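Local coordinates for DNA protection during starvation protein (Brevibacillus brevis, PDB 1N1Q), which probably protects DNA in starved cells by binding it and by oxidising ferrous iron with hydrogen peroxide and storing it as ferric mineral inside a hollow dodecamer, at residues A[15-26]-A[78-87]. Sequence-based numbering, arbitrary orientation.
Sequences RQVANWVVLYVK and SLEEASIKEA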
ATOM      1  N   ARG A  15     -17.167  25.003  13.448  1.00 15.03           N
ATOM      2  CA  ARG A  15     -17.802  24.596  14.695  1.00 16.45           C
ATOM      3  C   ARG A  15     -18.284  23.158  14.515  1.00 14.89           C
ATOM      4  O   ARG A  15     -18.196  22.338  15.424  1.00 13.61           O
ATOM      5  CB  ARG A  15     -18.988  25.505  14.984  1.00 16.98           C
ATOM      6  CG  ARG A  15     -19.249  25.752  16.454  1.00 25.10           C
ATOM      7  CD  ARG A  15     -20.064  24.649  17.097  1.00 33.33           C
ATOM      8  NE  ARG A  15     -20.884  25.198  18.174  1.00 39.84           N
ATOM      9  CZ  ARG A  15     -21.818  26.128  17.988  1.00 46.33           C
ATOM     10  NH1 ARG A  15     -22.050  26.606  16.769  1.00 47.38           N
ATOM     11  NH2 ARG A  15     -22.512  26.596  19.019  1.00 49.09           N
ATOM     12  N   GLN A  16     -18.796  22.858  13.325  1.00 13.74           N
ATOM     13  CA  GLN A  16     -19.282  21.519  13.037  1.00 13.24           C
ATOM     14  C   GLN A  16     -18.128  20.568  12.746  1.00 12.69           C
ATOM     15  O   GLN A  16     -18.224  19.366  12.983  1.00 11.47           O
ATOM     16  CB  GLN A  16     -20.274  21.557  11.875  1.00 13.22           C
ATOM     17  CG  GLN A  16     -21.516  22.378  12.183  1.00 13.49           C
ATOM     18  CD  GLN A  16     -22.088  22.073  13.562  1.00 13.35           C
ATOM     19  OE1 GLN A  16     -22.279  20.910  13.922  1.00 14.13           O
ATOM     20  NE2 GLN A  16     -22.360  23.118  14.340  1.00 11.26           N
ATOM     21  N   VAL A  17     -17.036  21.109  12.219  1.00 12.50           N
ATOM     22  CA  VAL A  17     -15.854  20.298  11.960  1.00 12.15           C
ATOM     23  C   VAL A  17     -15.402  19.808  13.330  1.00 12.37           C
ATOM     24  O   VAL A  17     -15.109  18.631  13.510  1.00 12.07           O
ATOM     25  CB  VAL A  17     -14.704  21.125  11.321  1.00 12.18           C
ATOM     26  CG1 VAL A  17     -13.398  20.335  11.387  1.00 12.59           C
ATOM     27  CG2 VAL A  17     -15.031  21.450   9.863  1.00 12.80           C
ATOM     28  N   ALA A  18     -15.380  20.723  14.299  1.00 12.27           N
ATOM     29  CA  ALA A  18     -14.962  20.385  15.654  1.00 12.92           C
ATOM     30  C   ALA A  18     -15.913  19.360  16.270  1.00 12.84           C
ATOM     31  O   ALA A  18     -15.471  18.398  16.906  1.00 12.78           O
ATOM     32  CB  ALA A  18     -14.913  21.645  16.517  1.00 13.00           C
ATOM     33  N   ASN A  19     -17.216  19.567  16.077  1.00 12.64           N
ATOM     34  CA  ASN A  19     -18.215  18.654  16.624  1.00 12.24           C
ATOM     35  C   ASN A  19     -18.048  17.243  16.084  1.00 11.75           C
ATOM     36  O   ASN A  19     -18.081  16.276  16.844  1.00 11.60           O
ATOM     37  CB  ASN A  19     -19.635  19.141  16.318  1.00 12.20           C
ATOM     38  CG  ASN A  19     -20.101  20.214  17.276  1.00 12.71           C
ATOM     39  OD1 ASN A  19     -19.624  20.292  18.403  1.00 13.04           O
ATOM     40  ND2 ASN A  19     -21.055  21.031  16.844  1.00 11.70           N
ATOM     41  N   TRP A  20     -17.876  17.124  14.771  1.00 11.49           N
ATOM     42  CA  TRP A  20     -17.723  15.816  14.157  1.00 11.41           C
ATOM     43  C   TRP A  20     -16.391  15.147  14.447  1.00 11.37           C
ATOM     44  O   TRP A  20     -16.294  13.917  14.416  1.00 11.64           O
ATOM     45  CB  TRP A  20     -17.990  15.903  12.652  1.00 11.60           C
ATOM     46  CG  TRP A  20     -19.457  16.000  12.375  1.00 11.24           C
ATOM     47  CD1 TRP A  20     -20.157  17.111  11.994  1.00 10.66           C
ATOM     48  CD2 TRP A  20     -20.425  14.964  12.568  1.00 11.16           C
ATOM     49  NE1 TRP A  20     -21.504  16.831  11.945  1.00 12.27           N
ATOM     50  CE2 TRP A  20     -21.696  15.520  12.295  1.00 11.76           C
ATOM     51  CE3 TRP A  20     -20.342  13.617  12.953  1.00 12.74           C
ATOM     52  CZ2 TRP A  20     -22.876  14.778  12.393  1.00 12.57           C
ATOM     53  CZ3 TRP A  20     -21.515  12.877  13.052  1.00 12.91           C
ATOM     54  CH2 TRP A  20     -22.766  13.461  12.774  1.00 12.84           C
ATOM     55  N   VAL A  21     -15.365  15.943  14.725  1.00 11.03           N
ATOM     56  CA  VAL A  21     -14.065  15.370  15.071  1.00 11.08           C
ATOM     57  C   VAL A  21     -14.241  14.736  16.450  1.00 11.16           C
ATOM     58  O   VAL A  21     -13.731  13.655  16.718  1.00 11.66           O
ATOM     59  CB  VAL A  21     -12.957  16.450  15.125  1.00 10.01           C
ATOM     60  CG1 VAL A  21     -11.625  15.830  15.568  1.00 10.89           C
ATOM     61  CG2 VAL A  21     -12.800  17.080  13.772  1.00  7.12           C
ATOM     62  N   VAL A  22     -14.983  15.414  17.317  1.00 11.91           N
ATOM     63  CA  VAL A  22     -15.256  14.883  18.652  1.00 12.15           C
ATOM     64  C   VAL A  22     -16.128  13.624  18.525  1.00 12.48           C
ATOM     65  O   VAL A  22     -15.836  12.588  19.131  1.00 11.32           O
ATOM     66  CB  VAL A  22     -16.002  15.923  19.538  1.00 12.22           C
ATOM     67  CG1 VAL A  22     -16.598  15.238  20.770  1.00 12.73           C
ATOM     68  CG2 VAL A  22     -15.043  17.027  19.964  1.00 13.69           C
ATOM     69  N   LEU A  23     -17.185  13.713  17.721  1.00 12.00           N
ATOM     70  CA  LEU A  23     -18.086  12.583  17.524  1.00 12.40           C
ATOM     71  C   LEU A  23     -17.423  11.362  16.892  1.00 12.06           C
ATOM     72  O   LEU A  23     -17.801  10.232  17.193  1.00 11.22           O
ATOM     73  CB  LEU A  23     -19.300  13.004  16.689  1.00 12.76           C
ATOM     74  CG  LEU A  23     -20.389  13.728  17.493  1.00 14.63           C
ATOM     75  CD1 LEU A  23     -21.395  14.379  16.561  1.00 16.91           C
ATOM     76  CD2 LEU A  23     -21.069  12.730  18.420  1.00 15.91           C
ATOM     77  N   TYR A  24     -16.435  11.575  16.025  1.00 12.17           N
ATOM     78  CA  TYR A  24     -15.756  10.446  15.400  1.00 12.43           C
ATOM     79  C   TYR A  24     -15.192   9.553  16.501  1.00 12.17           C
ATOM     80  O   TYR A  24     -15.287   8.326  16.438  1.00 12.33           O
ATOM     81  CB  TYR A  24     -14.622  10.932  14.495  1.00 13.08           C
ATOM     82  CG  TYR A  24     -13.823   9.809  13.860  1.00 15.35           C
ATOM     83  CD1 TYR A  24     -14.342   9.060  12.799  1.00 18.12           C
ATOM     84  CD2 TYR A  24     -12.546   9.498  14.322  1.00 18.83           C
ATOM     85  CE1 TYR A  24     -13.603   8.029  12.216  1.00 20.14           C
ATOM     86  CE2 TYR A  24     -11.803   8.471  13.748  1.00 20.91           C
ATOM     87  CZ  TYR A  24     -12.333   7.744  12.696  1.00 22.37           C
ATOM     88  OH  TYR A  24     -11.584   6.741  12.119  1.00 28.05           O
ATOM     89  N   VAL A  25     -14.609  10.174  17.520  1.00 11.27           N
ATOM     90  CA  VAL A  25     -14.037   9.409  18.623  1.00 10.99           C
ATOM     91  C   VAL A  25     -15.093   8.953  19.628  1.00 11.56           C
ATOM     92  O   VAL A  25     -14.985   7.873  20.204  1.00 11.97           O
ATOM     93  CB  VAL A  25     -12.934  10.220  19.339  1.00 10.10           C
ATOM     94  CG1 VAL A  25     -12.588   9.589  20.698  1.00 11.68           C
ATOM     95  CG2 VAL A  25     -11.693  10.260  18.473  1.00  7.52           C
ATOM     96  N   LYS A  26     -16.130   9.760  19.814  1.00 11.69           N
ATOM     97  CA  LYS A  26     -17.192   9.410  20.753  1.00 11.95           C
ATOM     98  C   LYS A  26     -17.945   8.175  20.262  1.00 11.85           C
ATOM     99  O   LYS A  26     -18.269   7.275  21.042  1.00 11.35           O
ATOM    100  CB  LYS A  26     -18.157  10.588  20.916  1.00 12.06           C
ATOM    101  CG  LYS A  26     -19.120  10.457  22.103  1.00 12.02           C
ATOM    102  CD  LYS A  26     -19.955  11.734  22.269  1.00 11.31           C
ATOM    103  CE  LYS A  26     -20.805  11.710  23.535  1.00 12.33           C
ATOM    104  NZ  LYS A  26     -21.530  13.006  23.719  1.00 11.04           N
ATOM    105  N   SER A  78     -10.414  21.320  18.253  1.00 14.88           N
ATOM    106  CA  SER A  78     -11.717  20.664  18.137  1.00 15.32           C
ATOM    107  C   SER A  78     -12.414  20.642  19.488  1.00 15.78           C
ATOM    108  O   SER A  78     -13.605  20.951  19.589  1.00 14.38           O
ATOM    109  CB  SER A  78     -11.558  19.235  17.620  1.00 15.20           C
ATOM    110  OG  SER A  78     -11.139  19.238  16.270  1.00 14.36           O
ATOM    111  N   LEU A  79     -11.665  20.261  20.516  1.00 17.18           N
ATOM    112  CA  LEU A  79     -12.181  20.218  21.880  1.00 18.72           C
ATOM    113  C   LEU A  79     -12.613  21.603  22.324  1.00 19.47           C
ATOM    114  O   LEU A  79     -13.629  21.765  22.996  1.00 19.45           O
ATOM    115  CB  LEU A  79     -11.098  19.718  22.841  1.00 18.70           C
ATOM    116  CG  LEU A  79     -10.950  18.205  22.954  1.00 20.27           C
ATOM    117  CD1 LEU A  79      -9.737  17.857  23.800  1.00 21.53           C
ATOM    118  CD2 LEU A  79     -12.227  17.643  23.570  1.00 20.89           C
ATOM    119  N   GLU A  80     -11.814  22.591  21.946  1.00 20.61           N
ATOM    120  CA  GLU A  80     -12.060  23.977  22.298  1.00 22.07           C
ATOM    121  C   GLU A  80     -13.350  24.533  21.700  1.00 21.27           C
ATOM    122  O   GLU A  80     -14.123  25.200  22.391  1.00 20.63           O
ATOM    123  CB  GLU A  80     -10.872  24.825  21.840  1.00 23.54           C
ATOM    124  CG  GLU A  80     -11.049  26.296  22.076  1.00 29.50           C
ATOM    125  CD  GLU A  80      -9.929  26.882  22.886  1.00 37.67           C
ATOM    126  OE1 GLU A  80      -8.847  27.118  22.312  1.00 43.73           O
ATOM    127  OE2 GLU A  80     -10.130  27.097  24.102  1.00 42.94           O
ATOM    128  N   GLU A  81     -13.584  24.253  20.422  1.00 19.97           N
ATOM    129  CA  GLU A  81     -14.750  24.781  19.726  1.00 19.25           C
ATOM    130  C   GLU A  81     -16.009  23.922  19.717  1.00 18.43           C
ATOM    131  O   GLU A  81     -17.105  24.444  19.529  1.00 17.98           O
ATOM    132  CB  GLU A  81     -14.363  25.121  18.284  1.00 19.51           C
ATOM    133  CG  GLU A  81     -13.271  26.175  18.156  1.00 22.74           C
ATOM    134  CD  GLU A  81     -13.621  27.464  18.875  1.00 25.25           C
ATOM    135  OE1 GLU A  81     -14.803  27.850  18.842  1.00 26.46           O
ATOM    136  OE2 GLU A  81     -12.720  28.096  19.465  1.00 29.70           O
ATOM    137  N   ALA A  82     -15.863  22.618  19.917  1.00 17.13           N
ATOM    138  CA  ALA A  82     -17.020  21.723  19.898  1.00 16.29           C
ATOM    139  C   ALA A  82     -18.025  21.987  21.015  1.00 15.55           C
ATOM    140  O   ALA A  82     -17.650  22.334  22.139  1.00 14.59           O
ATOM    141  CB  ALA A  82     -16.558  20.270  19.967  1.00 15.97           C
ATOM    142  N   SER A  83     -19.307  21.819  20.696  1.00 14.51           N
ATOM    143  CA  SER A  83     -20.373  21.994  21.672  1.00 15.31           C
ATOM    144  C   SER A  83     -20.735  20.603  22.178  1.00 15.37           C
ATOM    145  O   SER A  83     -21.443  20.445  23.173  1.00 15.79           O
ATOM    146  CB  SER A  83     -21.599  22.660  21.034  1.00 15.25           C
ATOM    147  OG  SER A  83     -22.050  21.942  19.908  1.00 17.14           O
ATOM    148  N   ILE A  84     -20.228  19.591  21.480  1.00 15.77           N
ATOM    149  CA  ILE A  84     -20.467  18.202  21.848  1.00 15.60           C
ATOM    150  C   ILE A  84     -19.482  17.740  22.942  1.00 15.97           C
ATOM    151  O   ILE A  84     -18.283  17.986  22.835  1.00 15.40           O
ATOM    152  CB  ILE A  84     -20.331  17.284  20.607  1.00 16.32           C
ATOM    153  CG1 ILE A  84     -21.299  17.757  19.515  1.00 16.38           C
ATOM    154  CG2 ILE A  84     -20.554  15.830  21.010  1.00 16.30           C
ATOM    155  CD1 ILE A  84     -22.192  16.698  18.945  1.00 18.54           C
ATOM    156  N   LYS A  85     -19.990  17.091  23.998  1.00 16.12           N
ATOM    157  CA  LYS A  85     -19.153  16.587  25.102  1.00 17.68           C
ATOM    158  C   LYS A  85     -18.660  15.170  24.788  1.00 16.25           C
ATOM    159  O   LYS A  85     -19.300  14.442  24.035  1.00 15.41           O
ATOM    160  CB  LYS A  85     -19.940  16.551  26.426  1.00 18.08           C
ATOM    161  CG  LYS A  85     -20.537  17.875  26.875  1.00 23.27           C
ATOM    162  CD  LYS A  85     -19.487  18.945  27.112  1.00 26.74           C
ATOM    163  CE  LYS A  85     -20.098  20.122  27.867  1.00 31.83           C
ATOM    164  NZ  LYS A  85     -19.217  21.326  27.874  1.00 33.92           N
ATOM    165  N   GLU A  86     -17.531  14.785  25.381  1.00 15.78           N
ATOM    166  CA  GLU A  86     -16.955  13.463  25.158  1.00 15.93           C
ATOM    167  C   GLU A  86     -17.662  12.454  26.048  1.00 16.47           C
ATOM    168  O   GLU A  86     -18.324  12.831  27.016  1.00 15.92           O
ATOM    169  CB  GLU A  86     -15.450  13.497  25.451  1.00 15.37           C
ATOM    170  CG  GLU A  86     -14.730  14.566  24.632  1.00 14.12           C
ATOM    171  CD  GLU A  86     -13.301  14.195  24.304  1.00 13.54           C
ATOM    172  OE1 GLU A  86     -12.397  14.493  25.110  1.00 12.65           O
ATOM    173  OE2 GLU A  86     -13.091  13.591  23.233  1.00 12.86           O
ATOM    174  N   ALA A  87     -17.546  11.177  25.708  1.00 17.67           N
ATOM    175  CA  ALA A  87     -18.189  10.131  26.489  1.00 19.31           C
ATOM    176  C   ALA A  87     -17.623  10.107  27.905  1.00 20.77           C
ATOM    177  O   ALA A  87     -16.507  10.557  28.146  1.00 20.00           O
ATOM    178  CB  ALA A  87     -17.980   8.776  25.818  1.00 19.00           C
TER
HETATM  179  O   HOH W   1     -14.934  12.237  21.853  1.00  9.88           O
HETATM  180  O   HOH W   2     -21.358  12.790  26.848  1.00 19.93           O
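N19 reaches from its helix to the backbone just past the end of helix 75-81 and takes two N-H groups on one oxygen. S83 N lies 2.8 Å from N19 OD1, in the carbonyl plane; I84 N, 3.2 Å from the same OD1, comes from above that plane. On the amide's other arm, ND2 points almost straight at Q16 OE1 and makes a weak bond to S83 OG, whose stronger partner is E110. A leucine in place of N19 would probably leave both amide N-H groups without their acceptor and the turn after A82 less firmly fixed. Further along, the extended chain of K26, with CG anti to the backbone N (chi1 -167°), carries NZ to 2.7 Å from K85 O; the ammonium also pairs with D103. In this Dps subunit, a ferritin-like four-helix bundle, the short helix 75-81 and the loop leaving it pack against helix 4-33. At A18, whose small CB rests 3.4 Å from S78 O, the two backbones come close. V22 splits its two methyls, CG2 3.6 Å from A82 CB and CG1 4.0 Å from I84 CG2. I84 crosses L23 at about a right angle, their CD1 atoms tightly packed at 3.4 Å.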